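Local coordinates for protein prephenate dehydrogenase (Aquifex aeolicus, PDB 2G5C) that probably catalyses the NAD(+)-dependent oxidative decarboxylation of prephenate to 3-(4-hydroxyphenyl)pyruvate on the pathway to L-tyrosine, at residues P71-R76 and I233-K238; K101-L106 and M171-H176; H176-G181 and K238-K243. All blocks are in the same frame, centred on the assembly; numbering follows the deposited sequence.

Read from the N terminus, the chain enters interaction 1 at 71-76, the start of the helix after strand 65-68 in the nucleotide-binding domain. It passes through 101-106 and closes its first loop at 171-176, in interaction 2, where the start of helix 173-201 meets helix 101-110. That loop lies wholly within the larger one closed when 233-238 returns to 71-76. Interaction 3 opens at His-176, the residue interaction 2 ends on, and closes at 238-243, starting on Lys-238, the last residue of interaction 1, so interactions 1 and 3 cross. Interactions 1 and 2, touching through helices 72-85 and 101-110, tie the Rossmann-type domain to the helical dimerization domain; interaction 3 lies within the latter.

Interaction 1 (P71-R76 and I233-K238); sequences PVRTFR and IFLENK. With NAD (nicotinamide-adenine-dinucleotide), chain E.
Arg-76 and Glu-236 form the salt bridge of this contact, reaching toward each other from opposite directions. NH2 of Arg-76 donates to OE2 of Glu-236 over 3.1 Å with an N-H...O angle of 161°. The oxygen lies at the edge of the guanidinium, close to its plane, and accepts the bond on its syn lone pair; the two flat groups are nevertheless turned 35° apart. An extended arginine chain from CG to NE spans the gap, whereas the glutamate bends at chi2 (74°) to meet it. The Arg-73 side chain runs across Leu-235 at about a right angle, its NE 3.5 Å from CD2 of Leu-235; NH2 is modelled closer still to that methyl, a spacing too short to be trusted in detail.

Segment 71-76 begins the helix that follows strand 65-68 of the Rossmann-type nucleotide-binding domain, and its other side faces the bound cofactor. Val-72 is an NAD(+)-binding residue, its N 3.5 Å from O3D of NAD. CD of Pro-71 lies 3.4 Å from C8A of the NAD adenine, and CG2 of Thr-74 is 3.5 Å from N6A of the same base. The first turn is held by the carbonyl of Pro-71, which accepts bonds from Thr-74 N and Thr-74 OG1, the OG1 to Pro-71 O bond being 2.6 Å and in the carbonyl plane.

Further out, Arg-76 has a second acidic partner, Asp-105 on helix 101-110. The charge of Arg-73 is met outside the two segments, by Asp-232 and by Glu-264 of the second subunit, which brings the dimer partner to the edge of this interdomain contact. Leu-102 packs against Val-72, Arg-76 and Glu-236.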
loop_
_atom_site.group_PDB
_atom_site.type_symbol
_atom_site.label_atom_id
_atom_site.label_comp_id
_atom_site.label_asym_id
_atom_site.label_seq_id
_atom_site.Cartn_x
_atom_site.Cartn_y
_atom_site.Cartn_z
ATOM N N PRO A 71 0.050 26.075 0.358
ATOM C CA PRO A 71 0.563 25.241 -0.734
ATOM C C PRO A 71 1.923 25.741 -1.227
ATOM O O PRO A 71 2.150 26.950 -1.336
ATOM C CB PRO A 71 -0.531 25.358 -1.788
ATOM C CG PRO A 71 -1.775 25.442 -0.942
ATOM C CD PRO A 71 -1.361 26.433 0.129
ATOM N N VAL A 72 2.836 24.819 -1.514
ATOM C CA VAL A 72 4.163 25.212 -1.980
ATOM C C VAL A 72 4.093 26.172 -3.168
ATOM O O VAL A 72 4.957 27.033 -3.329
ATOM C CB VAL A 72 5.015 23.973 -2.364
ATOM C CG1 VAL A 72 6.262 24.405 -3.123
ATOM C CG2 VAL A 72 5.421 23.224 -1.103
ATOM N N ARG A 73 3.067 26.025 -3.998
ATOM C CA ARG A 73 2.897 26.899 -5.156
ATOM C C ARG A 73 2.765 28.360 -4.740
ATOM O O ARG A 73 3.023 29.257 -5.536
ATOM C CB ARG A 73 1.646 26.507 -5.947
ATOM C CG ARG A 73 1.811 25.325 -6.888
ATOM C CD ARG A 73 2.665 25.678 -8.108
ATOM N NE ARG A 73 2.648 24.614 -9.111
ATOM C CZ ARG A 73 1.585 24.288 -9.842
ATOM N NH1 ARG A 73 0.441 24.943 -9.693
ATOM N NH2 ARG A 73 1.661 23.298 -10.723
ATOM N N THR A 74 2.363 28.598 -3.497
ATOM C CA THR A 74 2.169 29.964 -3.006
ATOM C C THR A 74 3.373 30.576 -2.302
ATOM O O THR A 74 3.397 31.780 -2.034
ATOM C CB THR A 74 0.972 30.042 -2.032
ATOM O OG1 THR A 74 1.273 29.313 -0.833
ATOM C CG2 THR A 74 -0.275 29.464 -2.676
ATOM N N PHE A 75 4.366 29.752 -2.000
ATOM C CA PHE A 75 5.555 30.218 -1.301
ATOM C C PHE A 75 6.285 31.374 -1.981
ATOM O O PHE A 75 6.562 32.390 -1.346
ATOM C CB PHE A 75 6.523 29.050 -1.088
ATOM C CG PHE A 75 6.075 28.066 -0.031
ATOM C CD1 PHE A 75 4.733 27.969 0.336
ATOM C CD2 PHE A 75 6.998 27.220 0.577
ATOM C CE1 PHE A 75 4.315 27.044 1.293
ATOM C CE2 PHE A 75 6.596 26.291 1.534
ATOM C CZ PHE A 75 5.249 26.201 1.895
ATOM N N ARG A 76 6.596 31.225 -3.264
ATOM C CA ARG A 76 7.321 32.273 -3.976
ATOM C C ARG A 76 6.597 33.621 -3.989
ATOM O O ARG A 76 7.216 34.660 -3.752
ATOM C CB ARG A 76 7.636 31.818 -5.405
ATOM C CG ARG A 76 8.636 30.666 -5.472
ATOM C CD ARG A 76 8.961 30.295 -6.911
ATOM N NE ARG A 76 9.966 29.234 -7.019
ATOM C CZ ARG A 76 9.752 27.952 -6.734
ATOM N NH1 ARG A 76 8.563 27.545 -6.318
ATOM N NH2 ARG A 76 10.732 27.071 -6.875
ATOM N N ILE A 233 3.417 18.689 -6.644
ATOM C CA ILE A 233 4.614 17.950 -6.281
ATOM C C ILE A 233 5.258 17.356 -7.528
ATOM O O ILE A 233 6.464 17.464 -7.711
ATOM C CB ILE A 233 4.287 16.828 -5.269
ATOM C CG1 ILE A 233 3.861 17.451 -3.937
ATOM C CG2 ILE A 233 5.493 15.917 -5.082
ATOM C CD1 ILE A 233 3.470 16.438 -2.872
ATOM N N PHE A 234 4.455 16.740 -8.390
ATOM C CA PHE A 234 4.986 16.141 -9.610
ATOM C C PHE A 234 5.621 17.192 -10.517
ATOM O O PHE A 234 6.564 16.894 -11.249
ATOM C CB PHE A 234 3.892 15.368 -10.366
ATOM C CG PHE A 234 3.414 14.128 -9.651
ATOM C CD1 PHE A 234 4.277 13.402 -8.831
ATOM C CD2 PHE A 234 2.114 13.663 -9.827
ATOM C CE1 PHE A 234 3.852 12.231 -8.196
ATOM C CE2 PHE A 234 1.678 12.491 -9.197
ATOM C CZ PHE A 234 2.550 11.775 -8.379
ATOM N N LEU A 235 5.114 18.421 -10.465
ATOM C CA LEU A 235 5.682 19.502 -11.268
ATOM C C LEU A 235 6.965 20.012 -10.618
ATOM O O LEU A 235 8.005 20.115 -11.265
ATOM C CB LEU A 235 4.707 20.681 -11.390
ATOM C CG LEU A 235 5.354 21.971 -11.932
ATOM C CD1 LEU A 235 5.744 21.786 -13.393
ATOM C CD2 LEU A 235 4.395 23.144 -11.788
ATOM N N GLU A 236 6.875 20.331 -9.332
ATOM C CA GLU A 236 8.007 20.861 -8.577
ATOM C C GLU A 236 9.213 19.919 -8.527
ATOM O O GLU A 236 10.357 20.374 -8.527
ATOM C CB GLU A 236 7.558 21.188 -7.151
ATOM C CG GLU A 236 8.538 22.024 -6.330
ATOM C CD GLU A 236 8.569 23.485 -6.751
ATOM O OE1 GLU A 236 7.533 23.983 -7.249
ATOM O OE2 GLU A 236 9.622 24.140 -6.566
ATOM N N ASN A 237 8.959 18.612 -8.491
ATOM C CA ASN A 237 10.044 17.632 -8.422
ATOM C C ASN A 237 10.091 16.781 -9.688
ATOM O O ASN A 237 10.479 15.614 -9.648
ATOM C CB ASN A 237 9.843 16.726 -7.202
ATOM C CG ASN A 237 11.147 16.120 -6.696
ATOM O OD1 ASN A 237 11.141 15.131 -5.957
ATOM N ND2 ASN A 237 12.266 16.722 -7.072
ATOM N N LYS A 238 9.718 17.382 -10.814
ATOM C CA LYS A 238 9.668 16.676 -12.090
ATOM C C LYS A 238 10.856 15.776 -12.436
ATOM O O LYS A 238 10.670 14.607 -12.771
ATOM C CB LYS A 238 9.446 17.670 -13.235
ATOM C CG LYS A 238 9.212 17.004 -14.588
ATOM C CD LYS A 238 9.016 18.029 -15.702
ATOM C CE LYS A 238 10.291 18.822 -15.952
ATOM N NZ LYS A 238 10.115 19.885 -16.985
HETATM P PA NAD E . -4.643 22.458 4.023
HETATM O O1A NAD E . -5.210 21.849 5.236
HETATM O O2A NAD E . -5.497 22.387 2.776
HETATM O O5B NAD E . -4.285 23.963 4.402
HETATM C C5B NAD E . -3.733 24.813 3.438
HETATM C C4B NAD E . -4.120 26.245 3.766
HETATM O O4B NAD E . -3.560 27.013 2.733
HETATM C C3B NAD E . -5.643 26.496 3.700
HETATM O O3B NAD E . -6.167 26.964 4.936
HETATM C C2B NAD E . -5.780 27.482 2.537
HETATM O O2B NAD E . -6.856 28.392 2.616
HETATM C C1B NAD E . -4.408 28.112 2.582
HETATM N N9A NAD E . -3.923 28.870 1.415
HETATM C C8A NAD E . -4.022 28.571 0.077
HETATM N N7A NAD E . -3.431 29.552 -0.628
HETATM C C5A NAD E . -2.952 30.476 0.235
HETATM C C6A NAD E . -2.258 31.687 0.094
HETATM N N6A NAD E . -1.931 32.148 -1.100
HETATM N N1A NAD E . -1.904 32.418 1.229
HETATM C C2A NAD E . -2.235 31.956 2.503
HETATM N N3A NAD E . -2.922 30.759 2.654
HETATM C C4A NAD E . -3.266 30.045 1.531
HETATM O O3 NAD E . -3.183 21.819 3.657
HETATM P PN NAD E . -2.166 21.129 4.693
HETATM O O1N NAD E . -2.277 21.824 5.990
HETATM O O2N NAD E . -2.451 19.668 4.702
HETATM O O5D NAD E . -0.676 21.299 4.097
HETATM C C5D NAD E . -0.082 22.573 3.945
HETATM C C4D NAD E . 1.388 22.493 3.473
HETATM O O4D NAD E . 2.079 21.501 4.213
HETATM C C3D NAD E . 1.665 22.185 1.995
HETATM O O3D NAD E . 2.602 23.144 1.499
HETATM C C2D NAD E . 2.240 20.778 1.960
HETATM O O2D NAD E . 3.210 20.597 0.932
HETATM C C1D NAD E . 2.790 20.611 3.376
HETATM N N1N NAD E . 2.707 19.243 3.974
HETATM C C2N NAD E . 1.470 18.602 3.989
HETATM C C3N NAD E . 1.355 17.319 4.541
HETATM C C7N NAD E . 0.015 16.644 4.550
HETATM O O7N NAD E . -0.062 15.393 5.096
HETATM N N7N NAD E . -1.083 17.194 4.062
HETATM C C4N NAD E . 2.515 16.694 5.078
HETATM C C5N NAD E . 3.765 17.354 5.058
HETATM C C6N NAD E . 3.846 18.640 4.497
#

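Interaction 2 (K101-L106 and M171-H176); sequences KLVYDL and MSPELH
Tyr-104 and Glu-174 make the polar half of this contact, Val-103, Pro-173 and the Tyr-104 ring its apolar half. The phenol OH of Tyr-104 donates to OE1 of Glu-174 at 2.7 Å, on the syn lone pair of that oxygen. OE1 sits at the edge of the tyrosine ring, near its plane, and ring and carboxylate planes differ by 35°. The second carboxylate oxygen stays near as well, with OE2 of Glu-174 2.9 Å from OH of Tyr-104. A bend at chi2 (-72°) brings the glutamate back across the end of the ring. Both side chains also touch a crystal neighbour, so their exact pose may owe something to the lattice.

The contact joins two domains: helix 101-110, which follows strand 91-94 of the Rossmann-type fold, meets the opening turn of the long helix 173-201 of the dimerization domain, which two residues separate from strand 167-170.

Apolar packing centres on the proline ring. CG of Pro-173 lies 3.9 Å from CG1 of Val-103 and an equal 3.9 Å from CZ of Tyr-104, and both side chains cross the proline at about a right angle. Thr-146 touches Tyr-104 and Pro-173 from a loop.

Within 171-176 a capping bond starts the helix: OG of the N-cap Ser-172 accepts from Leu-175 N at 3.0 Å, 156°.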
loop_
_atom_site.group_PDB
_atom_site.type_symbol
_atom_site.label_atom_id
_atom_site.label_comp_id
_atom_site.label_asym_id
_atom_site.label_seq_id
_atom_site.Cartn_x
_atom_site.Cartn_y
_atom_site.Cartn_z
ATOM N N LYS A 101 14.998 23.171 -5.547
ATOM C CA LYS A 101 15.084 24.525 -6.080
ATOM C C LYS A 101 14.314 25.562 -5.265
ATOM O O LYS A 101 14.706 26.729 -5.201
ATOM C CB LYS A 101 14.594 24.554 -7.528
ATOM C CG LYS A 101 14.805 25.893 -8.211
ATOM C CD LYS A 101 14.474 25.826 -9.691
ATOM C CE LYS A 101 14.888 27.110 -10.395
ATOM N NZ LYS A 101 16.355 27.367 -10.261
ATOM N N LEU A 102 13.218 25.133 -4.649
ATOM C CA LEU A 102 12.398 26.029 -3.846
ATOM C C LEU A 102 13.195 26.698 -2.734
ATOM O O LEU A 102 12.962 27.858 -2.403
ATOM C CB LEU A 102 11.232 25.263 -3.224
ATOM C CG LEU A 102 10.399 26.050 -2.213
ATOM C CD1 LEU A 102 9.561 27.100 -2.942
ATOM C CD2 LEU A 102 9.504 25.096 -1.438
ATOM N N VAL A 103 14.131 25.959 -2.149
ATOM C CA VAL A 103 14.936 26.497 -1.066
ATOM C C VAL A 103 15.844 27.630 -1.524
ATOM O O VAL A 103 15.991 28.623 -0.820
ATOM C CB VAL A 103 15.796 25.401 -0.406
ATOM C CG1 VAL A 103 16.750 26.023 0.600
ATOM C CG2 VAL A 103 14.898 24.391 0.292
ATOM N N TYR A 104 16.447 27.482 -2.699
ATOM C CA TYR A 104 17.337 28.511 -3.224
ATOM C C TYR A 104 16.561 29.739 -3.680
ATOM O O TYR A 104 17.037 30.868 -3.541
ATOM C CB TYR A 104 18.172 27.953 -4.382
ATOM C CG TYR A 104 19.008 26.756 -3.982
ATOM C CD1 TYR A 104 19.983 26.862 -2.989
ATOM C CD2 TYR A 104 18.801 25.509 -4.569
ATOM C CE1 TYR A 104 20.727 25.756 -2.588
ATOM C CE2 TYR A 104 19.540 24.396 -4.175
ATOM C CZ TYR A 104 20.498 24.526 -3.183
ATOM O OH TYR A 104 21.214 23.424 -2.772
ATOM N N ASP A 105 15.366 29.528 -4.223
ATOM C CA ASP A 105 14.558 30.656 -4.669
ATOM C C ASP A 105 14.087 31.461 -3.463
ATOM O O ASP A 105 14.052 32.693 -3.507
ATOM C CB ASP A 105 13.344 30.187 -5.481
ATOM C CG ASP A 105 13.735 29.491 -6.767
ATOM O OD1 ASP A 105 14.787 29.843 -7.340
ATOM O OD2 ASP A 105 12.985 28.598 -7.214
ATOM N N LEU A 106 13.728 30.767 -2.387
ATOM C CA LEU A 106 13.272 31.450 -1.185
ATOM C C LEU A 106 14.416 32.202 -0.512
ATOM O O LEU A 106 14.199 33.268 0.071
ATOM C CB LEU A 106 12.626 30.457 -0.209
ATOM C CG LEU A 106 11.308 29.844 -0.710
ATOM C CD1 LEU A 106 10.678 28.985 0.381
ATOM C CD2 LEU A 106 10.347 30.954 -1.114
HETATM N N MSE A 171 19.653 17.555 5.479
HETATM C CA MSE A 171 19.828 17.044 4.125
HETATM C C MSE A 171 19.945 18.242 3.203
HETATM O O MSE A 171 19.346 19.279 3.464
HETATM C CB MSE A 171 18.609 16.230 3.676
HETATM C CG MSE A 171 18.400 14.904 4.367
HETATM SE SE MSE A 171 16.944 13.946 3.503
HETATM C CE MSE A 171 17.768 13.589 1.811
ATOM N N SER A 172 20.708 18.115 2.124
ATOM C CA SER A 172 20.812 19.220 1.190
ATOM C C SER A 172 19.462 19.293 0.483
ATOM O O SER A 172 18.715 18.311 0.450
ATOM C CB SER A 172 21.909 18.967 0.160
ATOM O OG SER A 172 21.541 17.923 -0.727
ATOM N N PRO A 173 19.114 20.466 -0.064
ATOM C CA PRO A 173 17.839 20.617 -0.766
ATOM C C PRO A 173 17.651 19.571 -1.868
ATOM O O PRO A 173 16.555 19.033 -2.051
ATOM C CB PRO A 173 17.931 22.030 -1.320
ATOM C CG PRO A 173 18.649 22.748 -0.229
ATOM C CD PRO A 173 19.759 21.778 0.139
ATOM N N GLU A 174 18.728 19.284 -2.596
ATOM C CA GLU A 174 18.670 18.320 -3.686
ATOM C C GLU A 174 18.581 16.871 -3.228
ATOM O O GLU A 174 17.880 16.071 -3.847
ATOM C CB GLU A 174 19.863 18.504 -4.633
ATOM C CG GLU A 174 21.165 18.930 -3.963
ATOM C CD GLU A 174 21.141 20.378 -3.488
ATOM O OE1 GLU A 174 20.903 21.282 -4.322
ATOM O OE2 GLU A 174 21.358 20.612 -2.281
ATOM N N LEU A 175 19.276 16.524 -2.151
ATOM C CA LEU A 175 19.220 15.156 -1.657
ATOM C C LEU A 175 17.821 14.867 -1.131
ATOM O O LEU A 175 17.297 13.775 -1.320
ATOM C CB LEU A 175 20.249 14.922 -0.550
ATOM C CG LEU A 175 20.291 13.492 0.003
ATOM C CD1 LEU A 175 20.516 12.492 -1.130
ATOM C CD2 LEU A 175 21.396 13.379 1.049
ATOM N N HIS A 176 17.214 15.852 -0.474
ATOM C CA HIS A 176 15.862 15.671 0.051
ATOM C C HIS A 176 14.895 15.322 -1.071
ATOM O O HIS A 176 14.144 14.359 -0.970
ATOM C CB HIS A 176 15.387 16.940 0.767
ATOM C CG HIS A 176 13.936 16.923 1.146
ATOM N ND1 HIS A 176 12.924 17.151 0.237
ATOM C CD2 HIS A 176 13.328 16.713 2.339
ATOM C CE1 HIS A 176 11.756 17.084 0.853
ATOM N NE2 HIS A 176 11.973 16.819 2.128
#

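Interaction 3 (H176-G181 and K238-K243); sequences HDYVFG and KENVMK
Asn-240 meets Asp-177 and Tyr-178 with its whole side chain, and following it outward describes most of the contact. CB lies 3.6 Å from the backbone O of Asp-177 and 4.6 Å from CA of Gly-181, where the lack of a side chain lets the helices come close. With CG anti to its own carbonyl carbon (chi1 -70°), the amide is directed onto the backbone of helix 173-201, and CG stands 3.8 Å from CA of Tyr-178. OD1 approaches O of Asp-177 to 3.2 Å; as both are acceptors this is mere proximity, and OD1 takes its hydrogen bond from ND2 of Asn-237, just before the helix. The other branch, ND2, reaches the edge of the Tyr-178 ring, 4.0 Å from CD1 of Tyr-178, with amide and ring planes nearly perpendicular at 82°.

The tyrosine hydroxyl binds the carbonyl of Met-201 of the second subunit, while Asp-177 holds ND1 of His-176 through OD1. Close helix-on-helix packing of this kind, van der Waals in character and reaching on to the partner chain, belongs to the helical dimerization domain of the prephenate dehydrogenase family.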
loop_
_atom_site.group_PDB
_atom_site.type_symbol
_atom_site.label_atom_id
_atom_site.label_comp_id
_atom_site.label_asym_id
_atom_site.label_seq_id
_atom_site.Cartn_x
_atom_site.Cartn_y
_atom_site.Cartn_z
ATOM N N HIS A 176 17.214 15.852 -0.474
ATOM C CA HIS A 176 15.862 15.671 0.051
ATOM C C HIS A 176 14.895 15.322 -1.071
ATOM O O HIS A 176 14.144 14.359 -0.970
ATOM C CB HIS A 176 15.387 16.940 0.767
ATOM C CG HIS A 176 13.936 16.923 1.146
ATOM N ND1 HIS A 176 12.924 17.151 0.237
ATOM C CD2 HIS A 176 13.328 16.713 2.339
ATOM C CE1 HIS A 176 11.756 17.084 0.853
ATOM N NE2 HIS A 176 11.973 16.819 2.128
ATOM N N ASP A 177 14.924 16.094 -2.151
ATOM C CA ASP A 177 14.020 15.842 -3.264
ATOM C C ASP A 177 14.300 14.544 -3.999
ATOM O O ASP A 177 13.406 13.965 -4.615
ATOM C CB ASP A 177 14.040 17.016 -4.237
ATOM C CG ASP A 177 13.247 18.201 -3.721
ATOM O OD1 ASP A 177 12.943 18.226 -2.507
ATOM O OD2 ASP A 177 12.938 19.105 -4.523
ATOM N N TYR A 178 15.541 14.085 -3.948
ATOM C CA TYR A 178 15.873 12.835 -4.604
ATOM C C TYR A 178 15.286 11.700 -3.775
ATOM O O TYR A 178 14.553 10.853 -4.286
ATOM C CB TYR A 178 17.389 12.646 -4.699
ATOM C CG TYR A 178 17.768 11.288 -5.249
ATOM C CD1 TYR A 178 17.611 10.994 -6.602
ATOM C CD2 TYR A 178 18.245 10.284 -4.407
ATOM C CE1 TYR A 178 17.918 9.727 -7.102
ATOM C CE2 TYR A 178 18.554 9.020 -4.896
ATOM C CZ TYR A 178 18.387 8.750 -6.240
ATOM O OH TYR A 178 18.679 7.499 -6.724
ATOM N N VAL A 179 15.625 11.693 -2.492
ATOM C CA VAL A 179 15.157 10.660 -1.584
ATOM C C VAL A 179 13.634 10.531 -1.557
ATOM O O VAL A 179 13.088 9.448 -1.758
ATOM C CB VAL A 179 15.681 10.915 -0.152
ATOM C CG1 VAL A 179 15.089 9.888 0.820
ATOM C CG2 VAL A 179 17.197 10.823 -0.141
ATOM N N PHE A 180 12.946 11.638 -1.319
ATOM C CA PHE A 180 11.499 11.600 -1.260
ATOM C C PHE A 180 10.862 11.447 -2.625
ATOM O O PHE A 180 9.701 11.063 -2.738
ATOM C CB PHE A 180 10.993 12.827 -0.503
ATOM C CG PHE A 180 11.342 12.780 0.952
ATOM C CD1 PHE A 180 10.597 11.993 1.827
ATOM C CD2 PHE A 180 12.492 13.409 1.428
ATOM C CE1 PHE A 180 10.995 11.823 3.151
ATOM C CE2 PHE A 180 12.898 13.245 2.747
ATOM C CZ PHE A 180 12.148 12.445 3.611
ATOM N N GLY A 181 11.637 11.724 -3.668
ATOM C CA GLY A 181 11.122 11.541 -5.005
ATOM C C GLY A 181 10.951 10.043 -5.205
ATOM O O GLY A 181 9.994 9.593 -5.839
ATOM N N LYS A 238 9.718 17.382 -10.814
ATOM C CA LYS A 238 9.668 16.676 -12.090
ATOM C C LYS A 238 10.856 15.776 -12.436
ATOM O O LYS A 238 10.670 14.607 -12.771
ATOM C CB LYS A 238 9.446 17.670 -13.235
ATOM C CG LYS A 238 9.212 17.004 -14.588
ATOM C CD LYS A 238 9.016 18.029 -15.702
ATOM C CE LYS A 238 10.291 18.822 -15.952
ATOM N NZ LYS A 238 10.115 19.885 -16.985
ATOM N N GLU A 239 12.069 16.314 -12.372
ATOM C CA GLU A 239 13.243 15.519 -12.718
ATOM C C GLU A 239 13.395 14.250 -11.889
ATOM O O GLU A 239 13.553 13.163 -12.443
ATOM C CB GLU A 239 14.513 16.364 -12.608
ATOM C CG GLU A 239 14.519 17.551 -13.550
ATOM C CD GLU A 239 14.003 17.188 -14.928
ATOM O OE1 GLU A 239 14.548 16.240 -15.538
ATOM O OE2 GLU A 239 13.050 17.849 -15.397
ATOM N N ASN A 240 13.362 14.387 -10.568
ATOM C CA ASN A 240 13.497 13.234 -9.685
ATOM C C ASN A 240 12.347 12.241 -9.845
ATOM O O ASN A 240 12.566 11.033 -9.855
ATOM C CB ASN A 240 13.595 13.699 -8.234
ATOM C CG ASN A 240 14.910 14.389 -7.939
ATOM O OD1 ASN A 240 14.981 15.280 -7.088
ATOM N ND2 ASN A 240 15.963 13.975 -8.639
ATOM N N VAL A 241 11.124 12.744 -9.966
ATOM C CA VAL A 241 9.974 11.865 -10.138
ATOM C C VAL A 241 10.136 11.081 -11.444
ATOM O O VAL A 241 9.868 9.882 -11.496
ATOM C CB VAL A 241 8.654 12.678 -10.156
ATOM C CG1 VAL A 241 7.490 11.794 -10.567
ATOM C CG2 VAL A 241 8.391 13.255 -8.766
HETATM N N MSE A 242 10.588 11.756 -12.496
HETATM C CA MSE A 242 10.796 11.091 -13.773
HETATM C C MSE A 242 11.868 10.008 -13.634
HETATM O O MSE A 242 11.697 8.892 -14.127
HETATM C CB MSE A 242 11.205 12.106 -14.842
HETATM C CG MSE A 242 10.076 13.042 -15.259
HETATM SE SE MSE A 242 8.538 12.036 -15.860
HETATM C CE MSE A 242 9.416 11.045 -17.281
ATOM N N LYS A 243 12.967 10.337 -12.958
ATOM C CA LYS A 243 14.049 9.375 -12.747
ATOM C C LYS A 243 13.550 8.183 -11.936
ATOM O O LYS A 243 13.878 7.031 -12.239
ATOM C CB LYS A 243 15.216 10.018 -11.993
ATOM C CG LYS A 243 16.008 11.060 -12.775
ATOM C CD LYS A 243 17.134 11.630 -11.908
ATOM C CE LYS A 243 18.004 12.610 -12.680
ATOM N NZ LYS A 243 19.155 13.091 -11.863
#